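Local structure of ATP-dependent DNA helicase RecQ (Porphyromonas gingivalis, 3IUO) at residues D37-H42 and P47-E52; N64-I69 and R113-S118; F82-E87 and Q98-D103. The protein probably couples ATP hydrolysis to the unwinding of duplex DNA in the 3'-5' direction, the chain here being the C-terminal domain of the helicase. All blocks are in the same frame, centred on the assembly; numbering follows the deposited sequence.

Contact 1: D37-H42 and P47-E52; sequences DIAVSH and PELLSE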
ATOM      1  N   ASP B  37     -10.425   7.784  23.270  1.00 11.49           N
ATOM      2  CA  ASP B  37     -11.785   7.815  23.820  1.00 11.64           C
ATOM      3  C   ASP B  37     -12.794   7.105  22.917  1.00 11.00           C
ATOM      4  O   ASP B  37     -13.693   6.408  23.403  1.00 11.47           O
ATOM      5  CB  ASP B  37     -12.250   9.246  24.117  1.00 11.76           C
ATOM      6  CG  ASP B  37     -11.488   9.887  25.264  1.00 14.08           C
ATOM      7  OD1 ASP B  37     -10.794   9.171  26.022  1.00 16.63           O
ATOM      8  OD2 ASP B  37     -11.597  11.124  25.409  1.00 17.69           O
ATOM      9  N   ILE B  38     -12.634   7.255  21.604  1.00 10.68           N
ATOM     10  CA  ILE B  38     -13.470   6.513  20.674  1.00 10.18           C
ATOM     11  C   ILE B  38     -13.281   4.992  20.885  1.00 10.84           C
ATOM     12  O   ILE B  38     -14.252   4.254  20.962  1.00 10.58           O
ATOM     13  CB  ILE B  38     -13.169   6.911  19.188  1.00  9.46           C
ATOM     14  CG1 ILE B  38     -13.505   8.384  18.940  1.00  9.69           C
ATOM     15  CG2 ILE B  38     -13.943   6.027  18.236  1.00  9.78           C
ATOM     16  CD1 ILE B  38     -13.174   8.884  17.511  1.00 10.78           C
ATOM     17  N   ALA B  39     -12.031   4.545  20.990  1.00 12.41           N
ATOM     18  CA  ALA B  39     -11.719   3.133  21.246  1.00 12.66           C
ATOM     19  C   ALA B  39     -12.499   2.621  22.448  1.00 13.77           C
ATOM     20  O   ALA B  39     -13.243   1.643  22.340  1.00 14.60           O
ATOM     21  CB  ALA B  39     -10.219   2.951  21.489  1.00 13.39           C
ATOM     22  N   VAL B  40     -12.352   3.310  23.575  1.00 13.99           N
ATOM     23  CA  VAL B  40     -12.980   2.856  24.822  1.00 15.00           C
ATOM     24  C   VAL B  40     -14.501   2.801  24.699  1.00 15.14           C
ATOM     25  O   VAL B  40     -15.118   1.831  25.142  1.00 15.29           O
ATOM     26  CB  VAL B  40     -12.467   3.617  26.093  1.00 15.37           C
ATOM     27  CG1 VAL B  40     -10.939   3.571  26.171  1.00 14.60           C
ATOM     28  CG2 VAL B  40     -12.979   5.066  26.165  1.00 16.38           C
ATOM     29  N   SER B  41     -15.084   3.797  24.024  1.00 15.66           N
ATOM     30  CA  SER B  41     -16.541   3.855  23.804  1.00 15.89           C
ATOM     31  C   SER B  41     -17.105   2.680  22.995  1.00 15.56           C
ATOM     32  O   SER B  41     -18.288   2.375  23.091  1.00 15.18           O
ATOM     33  CB  SER B  41     -16.944   5.175  23.139  1.00 15.89           C
ATOM     34  OG  SER B  41     -16.692   5.154  21.749  1.00 17.67           O
ATOM     35  N   HIS B  42     -16.262   2.035  22.191  1.00 15.34           N
ATOM     36  CA  HIS B  42     -16.674   0.872  21.395  1.00 15.03           C
ATOM     37  C   HIS B  42     -16.100  -0.457  21.902  1.00 15.21           C
ATOM     38  O   HIS B  42     -16.193  -1.487  21.224  1.00 15.79           O
ATOM     39  CB  HIS B  42     -16.315   1.091  19.927  1.00 15.54           C
ATOM     40  CG  HIS B  42     -17.108   2.180  19.280  1.00 14.08           C
ATOM     41  ND1 HIS B  42     -18.456   2.058  19.027  1.00 14.21           N
ATOM     42  CD2 HIS B  42     -16.749   3.411  18.843  1.00 14.07           C
ATOM     43  CE1 HIS B  42     -18.894   3.169  18.458  1.00 13.87           C
ATOM     44  NE2 HIS B  42     -17.880   4.005  18.342  1.00 13.17           N
ATOM     45  N   PRO B  47      -5.111  -0.484  18.935  1.00 12.39           N
ATOM     46  CA  PRO B  47      -4.822  -1.021  17.604  1.00 12.27           C
ATOM     47  C   PRO B  47      -6.056  -1.509  16.848  1.00 11.85           C
ATOM     48  O   PRO B  47      -6.107  -1.368  15.617  1.00 11.94           O
ATOM     49  CB  PRO B  47      -3.876  -2.183  17.898  1.00 11.92           C
ATOM     50  CG  PRO B  47      -3.256  -1.826  19.179  1.00 13.11           C
ATOM     51  CD  PRO B  47      -4.332  -1.179  19.974  1.00 12.54           C
ATOM     52  N   GLU B  48      -7.037  -2.052  17.565  1.00 12.22           N
ATOM     53  CA  GLU B  48      -8.300  -2.443  16.948  1.00 11.78           C
ATOM     54  C   GLU B  48      -9.031  -1.219  16.406  1.00 11.77           C
ATOM     55  O   GLU B  48      -9.625  -1.287  15.334  1.00 11.60           O
ATOM     56  CB  GLU B  48      -9.209  -3.177  17.932  1.00 12.08           C
ATOM     57  CG  GLU B  48      -8.752  -4.589  18.313  1.00 14.12           C
ATOM     58  CD  GLU B  48      -9.512  -5.176  19.510  1.00 16.97           C
ATOM     59  OE1 GLU B  48     -10.069  -4.417  20.336  1.00 18.62           O
ATOM     60  OE2 GLU B  48      -9.530  -6.414  19.644  1.00 17.70           O
ATOM     61  N   LEU B  49      -9.005  -0.118  17.144  1.00 10.83           N
ATOM     62  CA  LEU B  49      -9.609   1.117  16.615  1.00 11.66           C
ATOM     63  C   LEU B  49      -8.901   1.561  15.328  1.00 11.31           C
ATOM     64  O   LEU B  49      -9.552   1.903  14.337  1.00 11.03           O
ATOM     65  CB  LEU B  49      -9.619   2.230  17.669  1.00 11.83           C
ATOM     66  CG  LEU B  49     -10.197   3.542  17.122  1.00 15.62           C
ATOM     67  CD1 LEU B  49     -11.634   3.390  16.608  1.00 16.16           C
ATOM     68  CD2 LEU B  49     -10.087   4.586  18.166  1.00 18.86           C
ATOM     69  N   LEU B  50      -7.568   1.537  15.345  1.00 12.37           N
ATOM     70  CA  LEU B  50      -6.797   1.883  14.164  1.00 11.48           C
ATOM     71  C   LEU B  50      -7.216   1.050  12.966  1.00 11.24           C
ATOM     72  O   LEU B  50      -7.330   1.588  11.853  1.00 10.32           O
ATOM     73  CB  LEU B  50      -5.286   1.764  14.409  1.00 12.99           C
ATOM     74  CG  LEU B  50      -4.655   2.784  15.371  1.00 12.82           C
ATOM     75  CD1 LEU B  50      -3.205   2.409  15.651  1.00 12.87           C
ATOM     76  CD2 LEU B  50      -4.749   4.206  14.849  1.00 13.38           C
ATOM     77  N   SER B  51      -7.449  -0.250  13.194  1.00 10.08           N
ATOM     78  CA  SER B  51      -7.876  -1.121  12.098  1.00 10.87           C
ATOM     79  C   SER B  51      -9.219  -0.690  11.523  1.00 10.88           C
ATOM     80  O   SER B  51      -9.411  -0.704  10.311  1.00  8.96           O
ATOM     81  CB  SER B  51      -7.898  -2.565  12.527  1.00 11.79           C
ATOM     82  OG  SER B  51      -6.589  -3.006  12.836  1.00 13.54           O
ATOM     83  N   GLU B  52     -10.146  -0.302  12.394  1.00 12.19           N
ATOM     84  CA  GLU B  52     -11.445   0.189  11.909  1.00 12.03           C
ATOM     85  C   GLU B  52     -11.337   1.511  11.150  1.00 11.96           C
ATOM     86  O   GLU B  52     -11.968   1.687  10.101  1.00 12.30           O
ATOM     87  CB  GLU B  52     -12.425   0.376  13.063  1.00 12.22           C
ATOM     88  CG  GLU B  52     -12.685  -0.888  13.861  1.00 14.59           C
ATOM     89  CD  GLU B  52     -13.483  -1.945  13.115  1.00 18.53           C
ATOM     90  OE1 GLU B  52     -14.127  -1.627  12.094  1.00 21.31           O
ATOM     91  OE2 GLU B  52     -13.496  -3.106  13.583  1.00 20.48           O
TER
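The helix-turn-helix domain of this RecQ C-terminal piece brings I38 and A39 of the short helix 35-41 against L49 of helix 46-58, just across the turn that joins the two helices. The backbones are nearest at A39 and L49, with 5.5 Å between their CA atoms, an approach that suits a residue whose side chain is a single methyl. L49 does the reaching. Its CG stands anti to the backbone N (chi1 178°), and its two branches spread over the other helix. CD2 settles mainly on A39, 3.7 Å from A39 CB and 3.4 Å from A39 N, and also reaches I38; it packs on the helix backbone as well as on the methyl. CD1 meets I38 CG2 at 3.9 Å, the I38 and L49 side chains crossing at about a right angle. All three residues are buried, and the joint between them is apolar.

I38 also packs on Q28 and I29, which brings in helix 15-30, and L49 touches L44 in the turn. Polar groups gather at the end of helix 35-41. NE2 of H42 is hydrogen-bonded to OE1 of Q28, and the edge of the H42 ring receives I38 CG2 in its plane. Q28 NE2 bonds S41 OG, which means that Q28 holds both residues. S41 OG folds back to donate to I38 O at 2.7 Å, tilted 21° from the carbonyl plane.

Contact 2: N64-I69 and R113-S118; sequences NIDYFI and RIKFLS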
ATOM      1  N   ASN B  64     -10.657  13.535   9.074  1.00  9.97           N
ATOM      2  CA  ASN B  64      -9.564  14.328   9.530  1.00  9.51           C
ATOM      3  C   ASN B  64      -9.255  14.078  10.986  1.00  9.04           C
ATOM      4  O   ASN B  64     -10.063  14.371  11.851  1.00  8.38           O
ATOM      5  CB  ASN B  64      -9.801  15.815   9.275  1.00  9.97           C
ATOM      6  CG  ASN B  64      -8.499  16.582   9.371  1.00 13.39           C
ATOM      7  OD1 ASN B  64      -7.933  16.708  10.444  1.00 12.83           O
ATOM      8  ND2 ASN B  64      -7.966  17.004   8.224  1.00 17.91           N
ATOM      9  N   ILE B  65      -8.064  13.536  11.244  1.00  8.47           N
ATOM     10  CA  ILE B  65      -7.635  13.268  12.629  1.00  9.01           C
ATOM     11  C   ILE B  65      -6.487  14.173  13.115  1.00  9.52           C
ATOM     12  O   ILE B  65      -5.767  13.814  14.051  1.00  9.60           O
ATOM     13  CB  ILE B  65      -7.281  11.754  12.836  1.00  8.42           C
ATOM     14  CG1 ILE B  65      -6.161  11.309  11.901  1.00  7.05           C
ATOM     15  CG2 ILE B  65      -8.530  10.886  12.591  1.00  8.93           C
ATOM     16  CD1 ILE B  65      -5.435  10.035  12.368  1.00  9.57           C
ATOM     17  N   ASP B  66      -6.287  15.308  12.447  1.00 10.14           N
ATOM     18  CA  ASP B  66      -5.224  16.257  12.837  1.00 11.16           C
ATOM     19  C   ASP B  66      -5.361  16.697  14.280  1.00 11.20           C
ATOM     20  O   ASP B  66      -4.348  16.824  14.974  1.00 11.57           O
ATOM     21  CB  ASP B  66      -5.228  17.521  11.971  1.00 10.86           C
ATOM     22  CG  ASP B  66      -4.833  17.262  10.535  1.00 14.14           C
ATOM     23  OD1 ASP B  66      -4.365  16.144  10.221  1.00 14.16           O
ATOM     24  OD2 ASP B  66      -4.999  18.196   9.713  1.00 14.79           O
ATOM     25  N   TYR B  67      -6.597  16.912  14.742  1.00 11.32           N
ATOM     26  CA  TYR B  67      -6.843  17.367  16.109  1.00 11.49           C
ATOM     27  C   TYR B  67      -6.226  16.409  17.132  1.00 11.37           C
ATOM     28  O   TYR B  67      -5.713  16.830  18.156  1.00 10.87           O
ATOM     29  CB  TYR B  67      -8.344  17.496  16.350  1.00 11.03           C
ATOM     30  CG  TYR B  67      -9.099  16.188  16.379  1.00 11.23           C
ATOM     31  CD1 TYR B  67      -9.345  15.526  17.578  1.00 12.18           C
ATOM     32  CD2 TYR B  67      -9.578  15.610  15.197  1.00 10.88           C
ATOM     33  CE1 TYR B  67     -10.040  14.325  17.606  1.00 13.14           C
ATOM     34  CE2 TYR B  67     -10.273  14.401  15.210  1.00 10.08           C
ATOM     35  CZ  TYR B  67     -10.488  13.763  16.415  1.00 11.40           C
ATOM     36  OH  TYR B  67     -11.190  12.583  16.428  1.00 10.48           O
ATOM     37  N   PHE B  68      -6.278  15.114  16.837  1.00 10.69           N
ATOM     38  CA  PHE B  68      -5.743  14.107  17.738  1.00 10.24           C
ATOM     39  C   PHE B  68      -4.228  13.946  17.579  1.00 10.67           C
ATOM     40  O   PHE B  68      -3.492  13.944  18.568  1.00 10.14           O
ATOM     41  CB  PHE B  68      -6.495  12.783  17.560  1.00 10.90           C
ATOM     42  CG  PHE B  68      -5.943  11.646  18.384  1.00  9.37           C
ATOM     43  CD1 PHE B  68      -6.254  11.533  19.730  1.00  9.36           C
ATOM     44  CD2 PHE B  68      -5.125  10.680  17.798  1.00  9.39           C
ATOM     45  CE1 PHE B  68      -5.755  10.477  20.495  1.00  8.71           C
ATOM     46  CE2 PHE B  68      -4.627   9.637  18.536  1.00  8.38           C
ATOM     47  CZ  PHE B  68      -4.939   9.528  19.901  1.00 10.52           C
ATOM     48  N   ILE B  69      -3.765  13.820  16.342  1.00  9.60           N
ATOM     49  CA  ILE B  69      -2.328  13.692  16.065  1.00 10.60           C
ATOM     50  C   ILE B  69      -1.561  14.876  16.652  1.00 10.64           C
ATOM     51  O   ILE B  69      -0.549  14.684  17.338  1.00 11.21           O
ATOM     52  CB  ILE B  69      -2.043  13.573  14.564  1.00 10.38           C
ATOM     53  CG1 ILE B  69      -2.566  12.220  14.058  1.00 10.03           C
ATOM     54  CG2 ILE B  69      -0.543  13.796  14.265  1.00 10.25           C
ATOM     55  CD1 ILE B  69      -2.354  12.032  12.606  1.00  8.16           C
ATOM     56  N   ARG B 113      -0.159   7.510   8.518  1.00 11.10           N
ATOM     57  CA  ARG B 113      -0.558   6.871   7.258  1.00 10.72           C
ATOM     58  C   ARG B 113      -2.069   7.106   7.014  1.00 12.35           C
ATOM     59  O   ARG B 113      -2.466   7.376   5.886  1.00 12.73           O
ATOM     60  CB  ARG B 113      -0.224   5.385   7.334  1.00 10.45           C
ATOM     61  CG  ARG B 113      -0.607   4.581   6.089  1.00 10.12           C
ATOM     62  CD  ARG B 113      -0.127   3.156   6.176  1.00  9.23           C
ATOM     63  NE  ARG B 113      -0.587   2.376   5.010  1.00  9.96           N
ATOM     64  CZ  ARG B 113      -1.732   1.715   4.979  1.00 10.49           C
ATOM     65  NH1 ARG B 113      -2.547   1.747   6.032  1.00 12.33           N
ATOM     66  NH2 ARG B 113      -2.074   1.056   3.883  1.00 10.28           N
ATOM     67  N   ILE B 114      -2.884   7.013   8.059  1.00 12.12           N
ATOM     68  CA  ILE B 114      -4.336   7.360   7.940  1.00 11.77           C
ATOM     69  C   ILE B 114      -4.509   8.776   7.438  1.00 11.85           C
ATOM     70  O   ILE B 114      -5.268   9.028   6.490  1.00 12.62           O
ATOM     71  CB  ILE B 114      -5.082   7.131   9.275  1.00 11.94           C
ATOM     72  CG1 ILE B 114      -5.209   5.615   9.526  1.00 12.34           C
ATOM     73  CG2 ILE B 114      -6.436   7.850   9.323  1.00 13.13           C
ATOM     74  CD1 ILE B 114      -5.390   5.279  10.998  1.00 12.03           C
ATOM     75  N   LYS B 115      -3.800   9.717   8.067  1.00  9.83           N
ATOM     76  CA  LYS B 115      -3.867  11.128   7.683  1.00  8.47           C
ATOM     77  C   LYS B 115      -3.484  11.285   6.192  1.00  8.13           C
ATOM     78  O   LYS B 115      -4.184  11.939   5.402  1.00  8.07           O
ATOM     79  CB  LYS B 115      -2.904  11.907   8.569  1.00  9.12           C
ATOM     80  CG  LYS B 115      -2.708  13.354   8.121  1.00  8.27           C
ATOM     81  CD  LYS B 115      -1.754  14.036   9.064  1.00 12.28           C
ATOM     82  CE  LYS B 115      -1.187  15.322   8.467  1.00 12.28           C
ATOM     83  NZ  LYS B 115      -2.248  16.379   8.314  1.00 13.51           N
ATOM     84  N   PHE B 116      -2.372  10.684   5.822  1.00  7.71           N
ATOM     85  CA  PHE B 116      -1.880  10.817   4.472  1.00  6.91           C
ATOM     86  C   PHE B 116      -2.832  10.213   3.434  1.00  8.26           C
ATOM     87  O   PHE B 116      -3.113  10.848   2.405  1.00  7.93           O
ATOM     88  CB  PHE B 116      -0.496  10.153   4.365  1.00  6.52           C
ATOM     89  CG  PHE B 116       0.058  10.116   2.971  1.00  6.85           C
ATOM     90  CD1 PHE B 116       0.705  11.218   2.424  1.00  8.34           C
ATOM     91  CD2 PHE B 116      -0.076   8.967   2.229  1.00  8.59           C
ATOM     92  CE1 PHE B 116       1.228  11.172   1.138  1.00 10.63           C
ATOM     93  CE2 PHE B 116       0.437   8.909   0.930  1.00  8.50           C
ATOM     94  CZ  PHE B 116       1.077  10.018   0.396  1.00  8.21           C
ATOM     95  N   LEU B 117      -3.260   8.962   3.658  1.00  7.82           N
ATOM     96  CA  LEU B 117      -4.165   8.316   2.670  1.00  7.40           C
ATOM     97  C   LEU B 117      -5.460   9.068   2.502  1.00  8.60           C
ATOM     98  O   LEU B 117      -5.950   9.223   1.353  1.00  9.18           O
ATOM     99  CB  LEU B 117      -4.473   6.881   3.076  1.00  8.29           C
ATOM    100  CG  LEU B 117      -3.285   5.928   3.027  1.00  8.92           C
ATOM    101  CD1 LEU B 117      -3.718   4.567   3.578  1.00  9.26           C
ATOM    102  CD2 LEU B 117      -2.649   5.797   1.618  1.00 10.40           C
ATOM    103  N   SER B 118      -6.014   9.518   3.620  1.00  8.51           N
ATOM    104  CA  SER B 118      -7.277  10.289   3.552  1.00  9.21           C
ATOM    105  C   SER B 118      -7.071  11.576   2.745  1.00  9.07           C
ATOM    106  O   SER B 118      -7.843  11.901   1.825  1.00  9.67           O
ATOM    107  CB  SER B 118      -7.778  10.632   4.946  1.00 10.47           C
ATOM    108  OG  SER B 118      -8.983  11.349   4.850  1.00 11.81           O
TER
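The start of helix 66-72, with I65 in the N-cap position, comes up to the flank of helix 106-121, and the backbones are nearest at I65 and K115, whose CA atoms lie 6.6 Å apart. This joins the helix-turn-helix part of the chain to its C-terminal helix. An Asx turn shapes the helix start: OD1 of N64 accepts from the backbone N of D66 at 2.9 Å. D66, in the first turn, makes the salt bridge of the contact, its OD1 lying 2.9 Å from K115 NZ. The ammonium comes in from above the carboxylate plane, 36° out of it. K115 is extended as far as CE and bends only at its last torsion (chi4 68°), which brings NZ round to D66. NZ also pairs with OE2 of E119, so the lysine is held between two carboxylates.

The lysine's aliphatic part is used too. CD1 of I69, one turn further along the helix, rests 4.1 Å from both K115 CB and K115 CD. Beside the salt bridge lies an apolar patch, where I114 also packs on V53 and V57 of helix 46-58. There I65 and I114 cross at about a right angle, with I65 CD1 3.9 Å from I114 CG2.

Contact 3: F82-E87 and Q98-D103; sequences FEYFKE and QELGKD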
ATOM      1  N   PHE B  82       5.310  11.894   7.747  1.00 11.77           N
ATOM      2  CA  PHE B  82       4.457  12.434   6.668  1.00 11.60           C
ATOM      3  C   PHE B  82       5.326  12.562   5.419  1.00 11.05           C
ATOM      4  O   PHE B  82       4.905  12.209   4.300  1.00 10.52           O
ATOM      5  CB  PHE B  82       3.837  13.768   7.131  1.00 12.33           C
ATOM      6  CG  PHE B  82       2.556  14.199   6.416  1.00 13.61           C
ATOM      7  CD1 PHE B  82       1.639  13.313   5.913  1.00 13.82           C
ATOM      8  CD2 PHE B  82       2.231  15.559   6.370  1.00 16.13           C
ATOM      9  CE1 PHE B  82       0.442  13.774   5.261  1.00 12.83           C
ATOM     10  CE2 PHE B  82       1.050  16.015   5.761  1.00 16.19           C
ATOM     11  CZ  PHE B  82       0.159  15.103   5.196  1.00 16.19           C
ATOM     12  N   GLU B  83       6.542  13.087   5.603  1.00 11.97           N
ATOM     13  CA  GLU B  83       7.476  13.211   4.488  1.00 11.75           C
ATOM     14  C   GLU B  83       7.827  11.870   3.876  1.00 12.52           C
ATOM     15  O   GLU B  83       7.889  11.739   2.633  1.00 12.62           O
ATOM     16  CB  GLU B  83       8.754  13.929   4.899  1.00 12.25           C
ATOM     17  CG  GLU B  83       9.430  14.540   3.707  1.00 16.92           C
ATOM     18  CD  GLU B  83       8.704  15.807   3.164  1.00 21.16           C
ATOM     19  OE1 GLU B  83       7.716  16.306   3.775  1.00 23.86           O
ATOM     20  OE2 GLU B  83       9.148  16.325   2.115  1.00 25.37           O
ATOM     21  N   TYR B  84       8.021  10.863   4.730  1.00 11.49           N
ATOM     22  CA  TYR B  84       8.211   9.506   4.232  1.00 11.56           C
ATOM     23  C   TYR B  84       7.067   9.098   3.286  1.00 11.88           C
ATOM     24  O   TYR B  84       7.314   8.626   2.163  1.00 11.77           O
ATOM     25  CB  TYR B  84       8.355   8.488   5.384  1.00 12.27           C
ATOM     26  CG  TYR B  84       8.203   7.094   4.866  1.00 11.79           C
ATOM     27  CD1 TYR B  84       9.291   6.424   4.302  1.00 11.69           C
ATOM     28  CD2 TYR B  84       6.941   6.482   4.836  1.00 12.07           C
ATOM     29  CE1 TYR B  84       9.134   5.148   3.727  1.00 11.34           C
ATOM     30  CE2 TYR B  84       6.762   5.227   4.274  1.00 13.05           C
ATOM     31  CZ  TYR B  84       7.855   4.554   3.737  1.00 13.72           C
ATOM     32  OH  TYR B  84       7.690   3.314   3.193  1.00 15.44           O
ATOM     33  N   PHE B  85       5.825   9.312   3.700  1.00 10.85           N
ATOM     34  CA  PHE B  85       4.716   8.905   2.828  1.00 11.77           C
ATOM     35  C   PHE B  85       4.644   9.712   1.531  1.00 11.08           C
ATOM     36  O   PHE B  85       4.381   9.174   0.430  1.00 11.43           O
ATOM     37  CB  PHE B  85       3.383   8.890   3.601  1.00 11.32           C
ATOM     38  CG  PHE B  85       3.243   7.673   4.488  1.00 11.72           C
ATOM     39  CD1 PHE B  85       3.094   6.400   3.902  1.00 12.59           C
ATOM     40  CD2 PHE B  85       3.312   7.794   5.870  1.00 12.66           C
ATOM     41  CE1 PHE B  85       3.018   5.250   4.714  1.00 12.79           C
ATOM     42  CE2 PHE B  85       3.213   6.656   6.699  1.00 11.73           C
ATOM     43  CZ  PHE B  85       3.055   5.387   6.118  1.00 13.10           C
ATOM     44  N   LYS B  86       4.893  11.015   1.635  1.00 11.22           N
ATOM     45  CA  LYS B  86       4.878  11.857   0.456  1.00 11.22           C
ATOM     46  C   LYS B  86       5.882  11.411  -0.592  1.00 11.41           C
ATOM     47  O   LYS B  86       5.615  11.540  -1.774  1.00 12.12           O
ATOM     48  CB  LYS B  86       5.154  13.318   0.826  1.00 12.06           C
ATOM     49  CG  LYS B  86       3.980  13.959   1.473  1.00 13.58           C
ATOM     50  CD  LYS B  86       4.362  15.348   1.993  1.00 16.95           C
ATOM     51  CE  LYS B  86       3.139  16.131   2.392  1.00 21.89           C
ATOM     52  NZ  LYS B  86       2.584  15.486   3.584  1.00 22.81           N
ATOM     53  N   GLU B  87       7.031  10.904  -0.135  1.00 11.68           N
ATOM     54  CA  GLU B  87       8.107  10.467  -1.018  1.00 12.31           C
ATOM     55  C   GLU B  87       8.055   8.985  -1.392  1.00 12.46           C
ATOM     56  O   GLU B  87       8.792   8.544  -2.240  1.00 13.27           O
ATOM     57  CB  GLU B  87       9.476  10.802  -0.415  1.00 14.00           C
ATOM     58  CG  GLU B  87       9.688  12.317  -0.266  1.00 16.40           C
ATOM     59  CD  GLU B  87       9.511  13.104  -1.579  1.00 23.35           C
ATOM     60  OE1 GLU B  87       8.795  14.139  -1.568  1.00 25.47           O
ATOM     61  OE2 GLU B  87      10.084  12.710  -2.624  1.00 25.00           O
ATOM     62  N   GLN B  98       9.843  -1.073   7.666  1.00 11.88           N
ATOM     63  CA  GLN B  98      11.205  -1.419   7.250  1.00 12.43           C
ATOM     64  C   GLN B  98      12.034  -0.148   7.190  1.00 11.79           C
ATOM     65  O   GLN B  98      13.194  -0.118   7.618  1.00 11.14           O
ATOM     66  CB  GLN B  98      11.150  -2.089   5.880  1.00 13.01           C
ATOM     67  CG  GLN B  98      12.448  -2.662   5.354  1.00 15.06           C
ATOM     68  CD  GLN B  98      12.262  -3.207   3.961  1.00 18.03           C
ATOM     69  OE1 GLN B  98      12.066  -4.410   3.778  1.00 19.15           O
ATOM     70  NE2 GLN B  98      12.291  -2.321   2.964  1.00 16.49           N
ATOM     71  N   GLU B  99      11.416   0.915   6.683  1.00 11.54           N
ATOM     72  CA  GLU B  99      12.129   2.173   6.494  1.00 11.88           C
ATOM     73  C   GLU B  99      12.180   3.037   7.762  1.00 11.25           C
ATOM     74  O   GLU B  99      13.181   3.735   7.991  1.00 12.06           O
ATOM     75  CB  GLU B  99      11.552   2.954   5.304  1.00 11.73           C
ATOM     76  CG  GLU B  99      11.573   2.212   3.929  1.00 13.24           C
ATOM     77  CD  GLU B  99      12.961   1.699   3.513  1.00 17.32           C
ATOM     78  OE1 GLU B  99      13.957   2.398   3.764  1.00 16.66           O
ATOM     79  OE2 GLU B  99      13.050   0.601   2.913  1.00 17.22           O
ATOM     80  N   LEU B 100      11.141   2.948   8.602  1.00 10.91           N
ATOM     81  CA  LEU B 100      10.963   3.856   9.758  1.00 10.47           C
ATOM     82  C   LEU B 100      10.931   3.211  11.162  1.00 10.94           C
ATOM     83  O   LEU B 100      10.909   3.932  12.156  1.00 10.98           O
ATOM     84  CB  LEU B 100       9.681   4.671   9.611  1.00 10.39           C
ATOM     85  CG  LEU B 100       9.441   5.518   8.361  1.00  8.54           C
ATOM     86  CD1 LEU B 100       7.965   5.894   8.275  1.00  9.63           C
ATOM     87  CD2 LEU B 100      10.309   6.767   8.346  1.00  8.45           C
ATOM     88  N   GLY B 101      10.892   1.880  11.235  1.00 11.12           N
ATOM     89  CA  GLY B 101      10.581   1.162  12.479  1.00 11.18           C
ATOM     90  C   GLY B 101      11.599   1.225  13.602  1.00 11.31           C
ATOM     91  O   GLY B 101      11.318   0.819  14.733  1.00 11.03           O
ATOM     92  N   LYS B 102      12.778   1.744  13.298  1.00 11.59           N
ATOM     93  CA  LYS B 102      13.813   1.904  14.306  1.00 12.25           C
ATOM     94  C   LYS B 102      13.699   3.251  15.033  1.00 12.11           C
ATOM     95  O   LYS B 102      14.342   3.457  16.074  1.00 12.91           O
ATOM     96  CB  LYS B 102      15.204   1.724  13.677  1.00 12.81           C
ATOM     97  CG  LYS B 102      15.440   0.361  13.008  1.00 13.50           C
ATOM     98  CD  LYS B 102      15.767  -0.747  14.004  1.00 16.55           C
ATOM     99  CE  LYS B 102      16.206  -2.017  13.281  1.00 16.64           C
ATOM    100  NZ  LYS B 102      16.885  -2.999  14.177  1.00 17.27           N
ATOM    101  N   ASP B 103      12.873   4.150  14.497  1.00 12.27           N
ATOM    102  CA  ASP B 103      12.707   5.504  15.050  1.00 11.69           C
ATOM    103  C   ASP B 103      11.277   5.777  15.531  1.00 10.81           C
ATOM    104  O   ASP B 103      11.064   6.524  16.500  1.00  9.30           O
ATOM    105  CB  ASP B 103      13.107   6.556  14.007  1.00 12.30           C
ATOM    106  CG  ASP B 103      14.577   6.470  13.624  1.00 13.67           C
ATOM    107  OD1 ASP B 103      15.444   6.624  14.505  1.00 14.48           O
ATOM    108  OD2 ASP B 103      14.861   6.248  12.432  1.00 16.29           O
TER
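OE2 of E99 accepts a hydrogen bond from NE2 of its neighbour Q98 at 3.0 Å, while the aliphatic root of the same glutamate packs on Y84 of the facing segment. The bond is fairly straight at 160° and lies close to the amide plane of Q98. It reaches OE2 on the anti side of the carboxylate, 26° out of its plane. The E99 chain bends at chi2, so the acid group turns from segment 82-87 and leaves the touching to CB and CG. CB of E99 lies 3.6 Å from CE1 of Y84, and CG follows at 3.8 Å from the same ring atom.

The Y84 ring is the centre of the contact between helices 75-87 and 93-100, which follow each other in the chain. With chi1 at 166° the ring swings away from the backbone N and out to the second helix. L100 covers one face of it in a CH-pi contact: CD1 of L100 sits 4.0 Å from the ring centroid and comes as near as 3.6 Å to Y84 CG. CD2 of L100 lies 3.9 Å from Y84 CB, so both methyls rest on the tyrosine. Within segment 82-87 the Y84 ring turns its edge to the face of F85, with Y84 CD2 over the centre, 3.8 Å above the plane.

The contact lies at the surface of the domain. Y84 also touches E95 and A96 of helix 93-100, and A96 meets F85 as well, so the two aromatic residues together span the gap between the two helices. On the inner side, F82 and F85 turn to helix 106-121, where F82 packs on F116 and E119.

How the contacts relate
The three contacts run across the small all-helical domain, with contact 2 in the middle. Contacts 1 and 3 lie on opposite sides of the chain's centre, their own centres about 24 Å apart, and each is about 15 Å from contact 2. Contact 1 closes first along the chain. Contact 2 then joins helix 66-72 to the last helix, 106-121, and contact 3 falls wholly between its two segments. Helix 106-121 is the common support: L50 CD2 of contact 1 packs on I114 CD1 at 4.0 Å, while another face of the helix takes F82 and F85 of contact 3. It thereby connects the helix-turn-helix part with the pair of helices 75-87 and 93-100.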